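Local coordinates for sortase-like protein (Streptococcus suis, PDB 3RE9) that is a class C sortase, a transpeptidase that probably joins pilin subunits into pili on the bacterial surface, at residues 114-117 with 122-125. Residues are numbered along the deposited sequence; the frame is centred on the assembly and turned at random.
Sequences FYIH and TLAY
Phe114 and Tyr125 pair across an antiparallel beta hairpin of the sortase beta-barrel, strand 113-117 turning back into strand 122-133. Backbone bonds tie two hydrogen-bonded pairs: Phe114 N reaches Tyr125 O at 2.9 Å and Tyr125 N returns to Phe114 O, while Ile116 N donates to Leu123 O and Leu123 N donates back to Ile116 O at 2.8 Å. Between them, at the non-hydrogen-bonded pair Tyr115-Ala124, Tyr115 CA comes within 3.0 Å of Leu123 O in a CA-H...O contact.

Apolar packing fills the buried face. Phe114 CG sits between backbone N and carbonyl carbon (chi1 66°), which swings the ring over Tyr125 CB, 3.9 Å from the ring centroid in a CH-pi contact. The two rings are inclined by only 17° but so offset, 5.7 Å between centroids, that little of one lies over the other. Ile116 extends CD1 to 4.4 Å from Tyr125 CE1, and Ala150 of strand 148-156 packs against Phe114, Ile116 and Tyr125. The phenol OH of Tyr125 is hydrogen-bonded to Asp148.

On the other face, Tyr115 sets its ring edge, through CE2, against Ala124 CB at 3.7 Å, and its ring stacks with His179. Near the turn, His117 and Thr122 run side by side; NE2 of the imidazole is hydrogen-bonded to Glu48, and its ND1 is hydrogen-bonded to Thr122 OG1, which lies in the ring plane at the edge, 2.8 Å away.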
loop_
_atom_site.group_PDB
_atom_site.type_symbol
_atom_site.label_atom_id
_atom_site.label_comp_id
_atom_site.label_asym_id
_atom_site.label_seq_id
_atom_site.Cartn_x
_atom_site.Cartn_y
_atom_site.Cartn_z
ATOM N N PHE A 114 9.934 6.823 -1.874
ATOM C CA PHE A 114 9.074 6.231 -2.878
ATOM C C PHE A 114 7.807 7.058 -3.030
ATOM O O PHE A 114 7.472 7.867 -2.150
ATOM C CB PHE A 114 8.838 4.723 -2.657
ATOM C CG PHE A 114 8.074 4.379 -1.413
ATOM C CD1 PHE A 114 8.760 4.060 -0.220
ATOM C CD2 PHE A 114 6.660 4.306 -1.430
ATOM C CE1 PHE A 114 8.041 3.708 0.963
ATOM C CE2 PHE A 114 5.938 3.965 -0.265
ATOM C CZ PHE A 114 6.626 3.683 0.931
ATOM N N TYR A 115 7.159 6.886 -4.183
ATOM C CA TYR A 115 5.951 7.611 -4.568
ATOM C C TYR A 115 4.852 6.637 -4.932
ATOM O O TYR A 115 5.111 5.571 -5.537
ATOM C CB TYR A 115 6.193 8.546 -5.778
ATOM C CG TYR A 115 7.415 9.402 -5.626
ATOM C CD1 TYR A 115 8.608 9.065 -6.279
ATOM C CD2 TYR A 115 7.407 10.514 -4.773
ATOM C CE1 TYR A 115 9.775 9.830 -6.089
ATOM C CE2 TYR A 115 8.559 11.271 -4.573
ATOM C CZ TYR A 115 9.742 10.936 -5.240
ATOM O OH TYR A 115 10.877 11.709 -5.066
ATOM N N ILE A 116 3.632 7.010 -4.542
ATOM C CA ILE A 116 2.451 6.362 -5.016
ATOM C C ILE A 116 1.701 7.391 -5.841
ATOM O O ILE A 116 1.359 8.462 -5.341
ATOM C CB ILE A 116 1.599 5.818 -3.859
ATOM C CG1 ILE A 116 2.371 4.716 -3.090
ATOM C CG2 ILE A 116 0.217 5.330 -4.380
ATOM C CD1 ILE A 116 1.639 4.219 -1.839
ATOM N N HIS A 117 1.487 7.068 -7.119
ATOM C CA HIS A 117 0.793 7.941 -8.053
ATOM C C HIS A 117 -0.672 7.489 -8.226
ATOM O O HIS A 117 -0.941 6.441 -8.808
ATOM C CB HIS A 117 1.467 7.915 -9.420
ATOM C CG HIS A 117 2.935 8.236 -9.406
ATOM N ND1 HIS A 117 3.420 9.522 -9.279
ATOM C CD2 HIS A 117 4.020 7.446 -9.587
ATOM C CE1 HIS A 117 4.740 9.502 -9.342
ATOM N NE2 HIS A 117 5.129 8.256 -9.527
ATOM N N THR A 122 0.517 12.556 -6.825
ATOM C CA THR A 122 1.675 11.837 -6.362
ATOM C C THR A 122 1.775 12.046 -4.853
ATOM O O THR A 122 1.676 13.178 -4.362
ATOM C CB THR A 122 2.934 12.349 -7.057
ATOM O OG1 THR A 122 2.795 12.096 -8.452
ATOM C CG2 THR A 122 4.175 11.642 -6.550
ATOM N N LEU A 123 1.965 10.928 -4.148
ATOM C CA LEU A 123 2.277 10.918 -2.733
ATOM C C LEU A 123 3.712 10.446 -2.527
ATOM O O LEU A 123 4.147 9.492 -3.147
ATOM C CB LEU A 123 1.335 9.979 -1.978
ATOM C CG LEU A 123 -0.160 10.066 -2.223
ATOM C CD1 LEU A 123 -0.749 8.734 -1.841
ATOM C CD2 LEU A 123 -0.748 11.209 -1.410
ATOM N N ALA A 124 4.423 11.127 -1.637
ATOM C CA ALA A 124 5.825 10.854 -1.371
ATOM C C ALA A 124 5.985 10.296 0.037
ATOM O O ALA A 124 5.432 10.842 0.978
ATOM C CB ALA A 124 6.635 12.132 -1.539
ATOM N N TYR A 125 6.718 9.195 0.170
ATOM C CA TYR A 125 7.008 8.593 1.482
ATOM C C TYR A 125 8.507 8.422 1.605
ATOM O O TYR A 125 9.181 8.114 0.618
ATOM C CB TYR A 125 6.276 7.241 1.687
ATOM C CG TYR A 125 4.781 7.403 1.770
ATOM C CD1 TYR A 125 4.014 7.525 0.610
ATOM C CD2 TYR A 125 4.134 7.467 2.997
ATOM C CE1 TYR A 125 2.658 7.699 0.653
ATOM C CE2 TYR A 125 2.761 7.648 3.066
ATOM C CZ TYR A 125 2.022 7.770 1.881
ATOM O OH TYR A 125 0.648 7.957 1.907
#